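Local coordinates for protein putative poly(3-hydroxybutyrate) depolymerase LpqC (Bordetella parapertussis 12822, PDB 3D0K) that probably hydrolyses ester bonds, as a putative poly(3-hydroxybutyrate) depolymerase built on an alpha/beta-hydrolase-like fold, at residues D13-A16 and L17-H21; L179-F182 and E183-F186; D198-A201 and R202-A205. All coordinates share one frame; numbering follows the deposited sequence.

How the interactions relate
All three contacts are local within one alpha-beta-alpha sandwich; one lies far from the other two, which are neighbours. Interaction 1 comes first along the chain, at the end of helix 11-18, beside the outermost strand 23-29 of the mixed sheet. Interaction 2 lies in the long loop between strand 168-172 and helix 197-205, and interaction 3 lies on that helix. The centres of 1 and 2 are about 41 Å apart, on opposite sides of the chain's centre, and those of 1 and 3 about 35 Å. Interactions 2 and 3, centres about 13 Å apart, touch: Pro180 CB meets Leu200 CD1 at 3.6 Å, so the loop packs against the helix it leads into, within one beta-alpha-beta crossover.

Interaction 1: D13-A16 and L17-H21; sequences DRIA and LELGH
Ile15 lies side by side with Leu19, the two side chains pointing the same way, and their overlap marks the C-terminal turn of helix 11-18, the short N-terminal helix that precedes the first strand of the sheet. The touching atoms are Ile15 CG2 and Leu19 CD2, 3.9 Å apart. That branch of the isoleucine is placed by its first torsion: CG1 stands beside the backbone N (chi1 -72°), which turns CG2 anti to N and carries it forward along the helix. Both residues are buried, and they continue into the body of the protein, where Ile15 meets Ala134, Ile136 and Tyr29 while Leu19 rests on Ile27 of strand 23-29.

The backbone records how a helix ends. Leu17 N bonds to Asp13 O at 3.2 Å in the regular i to i+4 manner, and Leu19 N to Ile15 O at 2.9 Å. Between these two, Glu18 N reaches both Arg14 O and Ile15 O, but each of those bonds is weak, as is a further one from Leu17 N to Arg14 O. Donors shared between carbonyls three and four residues earlier suit a tightening last turn, and Leu19 is the first residue to depart from helical backbone angles. The chain leaving it is held by contacts beyond the turn: the carbonyl oxygen of Leu19 accepts from Arg46, and that of Glu18 from Asn25.

On the outer side, aliphatic carbon packs over the helix carbonyls. Leu17 CG comes to 3.5 Å from Asp13 O, and the bent chain of Glu18 begins its course away from the helix with CG only 3.3 Å from Arg14 O.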
# COMPACT_ATOMS: atom_id res chain seq x y z
N ASP A 13 7.70 -23.18 -2.07
CA ASP A 13 7.11 -24.42 -2.66
C ASP A 13 5.60 -24.31 -2.72
O ASP A 13 5.01 -24.59 -3.74
CB ASP A 13 7.48 -25.69 -1.89
CG ASP A 13 8.97 -25.93 -1.84
OD1 ASP A 13 9.65 -25.63 -2.86
OD2 ASP A 13 9.46 -26.42 -0.77
N ARG A 14 4.99 -23.89 -1.62
CA ARG A 14 3.52 -23.66 -1.57
C ARG A 14 3.03 -22.71 -2.64
O ARG A 14 2.07 -23.01 -3.36
CB ARG A 14 3.06 -23.20 -0.18
CG ARG A 14 2.95 -24.40 0.74
CD ARG A 14 2.37 -24.07 2.12
NE ARG A 14 3.45 -23.59 2.98
CZ ARG A 14 4.25 -24.36 3.70
NH1 ARG A 14 4.11 -25.69 3.71
NH2 ARG A 14 5.21 -23.80 4.42
N ILE A 15 3.75 -21.60 -2.79
CA ILE A 15 3.38 -20.57 -3.76
C ILE A 15 3.51 -21.14 -5.17
O ILE A 15 2.72 -20.82 -6.04
CB ILE A 15 4.21 -19.25 -3.59
CG1 ILE A 15 3.77 -18.51 -2.32
CG2 ILE A 15 4.05 -18.32 -4.84
CD1 ILE A 15 4.65 -17.34 -1.95
N ALA A 16 4.54 -21.95 -5.41
CA ALA A 16 4.74 -22.58 -6.72
C ALA A 16 3.55 -23.46 -7.11
O ALA A 16 3.12 -23.49 -8.27
CB ALA A 16 6.07 -23.38 -6.73
N LEU A 17 2.97 -24.14 -6.12
CA LEU A 17 1.85 -25.06 -6.35
C LEU A 17 0.50 -24.34 -6.48
O LEU A 17 -0.43 -24.85 -7.11
CB LEU A 17 1.75 -26.04 -5.18
CG LEU A 17 2.89 -27.07 -5.06
CD1 LEU A 17 2.82 -27.84 -3.72
CD2 LEU A 17 2.82 -28.00 -6.24
N GLU A 18 0.39 -23.17 -5.86
CA GLU A 18 -0.91 -22.47 -5.78
C GLU A 18 -1.05 -21.37 -6.82
O GLU A 18 -2.17 -21.01 -7.19
CB GLU A 18 -1.08 -21.82 -4.40
CG GLU A 18 -1.24 -22.82 -3.21
CD GLU A 18 -2.71 -23.20 -2.92
OE1 GLU A 18 -3.50 -23.33 -3.89
OE2 GLU A 18 -3.06 -23.35 -1.70
N LEU A 19 0.07 -20.83 -7.28
CA LEU A 19 0.02 -19.65 -8.14
C LEU A 19 0.48 -20.01 -9.57
O LEU A 19 0.66 -19.11 -10.42
CB LEU A 19 0.88 -18.56 -7.50
CG LEU A 19 0.51 -17.10 -7.65
CD1 LEU A 19 -1.00 -16.91 -7.46
CD2 LEU A 19 1.31 -16.23 -6.67
N GLY A 20 0.67 -21.30 -9.82
CA GLY A 20 1.16 -21.78 -11.11
C GLY A 20 0.12 -21.67 -12.21
O GLY A 20 0.46 -21.51 -13.39
N HIS A 21 -1.15 -21.76 -11.82
CA HIS A 21 -2.26 -21.76 -12.78
C HIS A 21 -3.10 -20.51 -12.72
O HIS A 21 -3.11 -19.80 -11.71
CB HIS A 21 -3.16 -23.00 -12.63
CG HIS A 21 -3.64 -23.25 -11.23
ND1 HIS A 21 -3.94 -24.52 -10.76
CD2 HIS A 21 -3.86 -22.41 -10.19
CE1 HIS A 21 -4.33 -24.44 -9.50
NE2 HIS A 21 -4.29 -23.17 -9.13

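Interaction 2: L179-F182 and E183-F186; sequences LPTF and EHRF
Thr181 meets Glu183 and His184 through every atom of its side chain. Its CB lies 3.5 Å from Glu183 OE1. From there OG1 runs anti to the backbone N (chi1 178°), a placement that brings it to two partners at once. It accepts the backbone N-H of Glu183 in a fairly straight bond of 161°, Glu183 N to Thr181 OG1 3.1 Å. In turn Thr181 OG1 donates its own proton to Glu183 OE1 at 2.7 Å. The hydroxyl is therefore gripped from two directions by one residue, and the carboxylate oxygen receives it on the anti lone pair, away from its companion oxygen.

The glutamate follows its own course to get there. With CG beside the backbone N (chi1 -70°), its chain extends beyond CG past the threonine, whose OG1 lies 3.3 Å from Glu183 CG. Two bonds between one hydroxyl and the backbone and side chain of the same residue would limit rotation of both groups on this otherwise solvent-facing bend.

The remaining branch, Thr181 CG2, turns to His184, reaching ND1 at 3.9 Å; the methyl and the ring approach at an oblique angle. Leu179 CD1 comes more distantly toward the same nitrogen, which has no hydrogen-bond partner in the model although the contact buries it. Over the centre of one imidazole face sits Glu183 CB.

Just before this, Thr181 N bonds to Leu179 O across Pro180, the centre of an inverse gamma turn. The threonine thus forms an ST turn directly after an inverse gamma turn, in the long surface loop between strand 168-172 and helix 197-205 of an alpha/beta-hydrolase-like fold.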
# COMPACT_ATOMS: atom_id res chain seq x y z
N LEU A 179 3.50 11.91 9.40
CA LEU A 179 4.17 13.05 8.79
C LEU A 179 5.68 12.83 8.76
O LEU A 179 6.20 12.18 9.64
CB LEU A 179 3.86 14.30 9.63
CG LEU A 179 2.38 14.58 9.74
CD1 LEU A 179 2.14 15.74 10.74
CD2 LEU A 179 1.83 14.89 8.35
N PRO A 180 6.37 13.40 7.76
CA PRO A 180 7.81 13.13 7.55
C PRO A 180 8.64 14.03 8.47
O PRO A 180 9.30 14.98 8.03
CB PRO A 180 8.01 13.46 6.07
CG PRO A 180 6.94 14.52 5.81
CD PRO A 180 5.80 14.26 6.70
N THR A 181 8.61 13.70 9.75
CA THR A 181 9.27 14.50 10.78
C THR A 181 9.41 13.67 12.05
O THR A 181 8.56 12.85 12.36
CB THR A 181 8.48 15.80 11.13
OG1 THR A 181 9.17 16.49 12.19
CG2 THR A 181 7.05 15.50 11.63
N PHE A 182 10.51 13.90 12.75
CA PHE A 182 10.77 13.26 14.01
C PHE A 182 10.17 14.04 15.19
O PHE A 182 10.36 13.68 16.34
CB PHE A 182 12.28 13.03 14.15
CG PHE A 182 12.78 11.90 13.30
CD1 PHE A 182 13.23 12.11 12.00
CD2 PHE A 182 12.75 10.57 13.79
CE1 PHE A 182 13.68 11.03 11.20
CE2 PHE A 182 13.20 9.49 13.02
CZ PHE A 182 13.66 9.71 11.71
N GLU A 183 9.40 15.09 14.90
CA GLU A 183 8.78 15.86 15.99
C GLU A 183 7.72 15.06 16.79
O GLU A 183 7.50 15.38 17.96
CB GLU A 183 8.11 17.12 15.46
CG GLU A 183 9.06 18.18 14.97
CD GLU A 183 8.38 19.18 14.03
OE1 GLU A 183 8.02 18.81 12.86
OE2 GLU A 183 8.21 20.34 14.49
N HIS A 184 7.06 14.09 16.15
CA HIS A 184 5.96 13.33 16.76
C HIS A 184 6.30 11.86 16.75
O HIS A 184 6.99 11.37 15.85
CB HIS A 184 4.64 13.57 16.02
CG HIS A 184 4.39 15.01 15.71
ND1 HIS A 184 4.36 15.50 14.43
CD2 HIS A 184 4.24 16.07 16.53
CE1 HIS A 184 4.16 16.81 14.47
NE2 HIS A 184 4.09 17.17 15.74
N ARG A 185 5.80 11.16 17.79
CA ARG A 185 5.97 9.72 17.88
C ARG A 185 5.11 9.07 16.80
O ARG A 185 4.01 9.53 16.50
CB ARG A 185 5.50 9.22 19.24
CG ARG A 185 5.74 7.69 19.51
CD ARG A 185 5.56 7.40 21.02
NE ARG A 185 6.68 8.04 21.74
CZ ARG A 185 7.83 7.40 22.03
NH1 ARG A 185 7.97 6.11 21.68
NH2 ARG A 185 8.82 8.03 22.67
N PHE A 186 5.63 8.02 16.23
CA PHE A 186 4.85 7.16 15.36
C PHE A 186 3.55 6.70 16.06
O PHE A 186 3.59 6.38 17.26
CB PHE A 186 5.73 6.01 14.92
CG PHE A 186 5.14 5.14 13.87
CD1 PHE A 186 5.33 5.44 12.53
CD2 PHE A 186 4.39 4.00 14.23
CE1 PHE A 186 4.77 4.62 11.51
CE2 PHE A 186 3.80 3.18 13.22
CZ PHE A 186 4.02 3.47 11.86

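Interaction 3: D198-A201 and R202-A205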
# COMPACT_ATOMS: atom_id res chain seq x y z
N ASP A 198 18.27 8.71 7.47
CA ASP A 198 18.37 7.97 6.21
C ASP A 198 17.04 7.41 5.74
O ASP A 198 16.77 7.42 4.52
CB ASP A 198 19.43 6.84 6.30
CG ASP A 198 20.87 7.38 6.40
OD1 ASP A 198 21.83 6.57 6.59
OD2 ASP A 198 21.06 8.62 6.26
N HIS A 199 16.20 6.90 6.65
CA HIS A 199 14.87 6.39 6.25
C HIS A 199 14.07 7.54 5.65
O HIS A 199 13.42 7.39 4.62
CB HIS A 199 14.06 5.81 7.43
CG HIS A 199 14.51 4.45 7.86
ND1 HIS A 199 15.29 4.24 8.98
CD2 HIS A 199 14.32 3.23 7.29
CE1 HIS A 199 15.56 2.95 9.09
NE2 HIS A 199 14.99 2.32 8.07
N LEU A 200 14.12 8.67 6.34
CA LEU A 200 13.44 9.87 5.89
C LEU A 200 13.94 10.35 4.52
O LEU A 200 13.12 10.70 3.64
CB LEU A 200 13.55 10.99 6.95
CG LEU A 200 12.77 12.26 6.54
CD1 LEU A 200 11.30 12.02 6.12
CD2 LEU A 200 12.81 13.32 7.62
N ALA A 201 15.26 10.41 4.33
CA ALA A 201 15.80 10.84 3.04
C ALA A 201 15.32 9.91 1.93
O ALA A 201 14.90 10.36 0.87
CB ALA A 201 17.34 10.87 3.07
N ARG A 202 15.36 8.60 2.18
CA ARG A 202 14.94 7.64 1.16
C ARG A 202 13.45 7.76 0.85
O ARG A 202 13.03 7.70 -0.35
CB ARG A 202 15.21 6.21 1.61
CG ARG A 202 16.68 5.86 1.75
CD ARG A 202 16.66 4.54 2.49
NE ARG A 202 17.81 4.27 3.36
CZ ARG A 202 19.06 4.16 2.94
NH1 ARG A 202 19.36 4.35 1.64
NH2 ARG A 202 20.03 3.91 3.81
N LEU A 203 12.66 7.96 1.91
CA LEU A 203 11.19 8.21 1.73
C LEU A 203 10.93 9.40 0.83
O LEU A 203 10.12 9.33 -0.14
CB LEU A 203 10.52 8.42 3.10
CG LEU A 203 9.07 8.90 3.13
CD1 LEU A 203 8.15 7.81 2.53
CD2 LEU A 203 8.67 9.35 4.52
N LEU A 204 11.54 10.54 1.18
CA LEU A 204 11.39 11.75 0.41
C LEU A 204 11.80 11.66 -1.05
O LEU A 204 11.18 12.28 -1.88
CB LEU A 204 12.10 12.94 1.10
CG LEU A 204 11.52 13.37 2.47
CD1 LEU A 204 12.45 14.36 3.17
CD2 LEU A 204 10.09 13.98 2.31
N ALA A 205 12.84 10.87 -1.35
CA ALA A 205 13.38 10.78 -2.70
C ALA A 205 12.49 9.94 -3.62
O ALA A 205 12.49 10.13 -4.85
CB ALA A 205 14.79 10.17 -2.65
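Asp198 begins the walk along helix 197-205 with its carbonyl oxygen, which takes the backbone N-H of Arg202 at an N to O distance of 3.0 Å. The arginine side chain runs back past Asp198: its CG, beside the backbone N, lies 3.2 Å from Asp198 O, and the chain then runs extended to NE, with NH2 3.9 Å from Asp198 CB. The opposite charges lie near each other but beyond a salt bridge, Asp198 OD1 to Arg202 NH2 4.2 Å, with the oxygen well out of the guanidinium plane and no N-H aimed at it, so any attraction is probably modest. The CB of His199 points away from residues 202-205, and its ND1 accepts the backbone N-H of Thr196, just before the helix, while its carbonyl oxygen accepts from Leu203 N.

Leu200 carries the apolar contact. Its CG is anti to the backbone N (chi1 -177°), which sends CG toward the next turn; from it CD1 meets Leu204 CG at 3.9 Å and, on another side, Leu203 CD2 at 4.1 Å. The straightest of the helix bonds, 174°, runs from Leu204 N to Leu200 O. Ala201 closes the series, its carbonyl oxygen taking Ala205 N in a more bent bond of 142°.

The helix is amphipathic and lies in the crossover between parallel strands 168-172 and 209-213. Its leucines face inward, Leu203 against Met158 and Ser159 of helix 149-160, and Leu204 against Ala251 and Ala252 of helix 237-255, wedging it between these two helices.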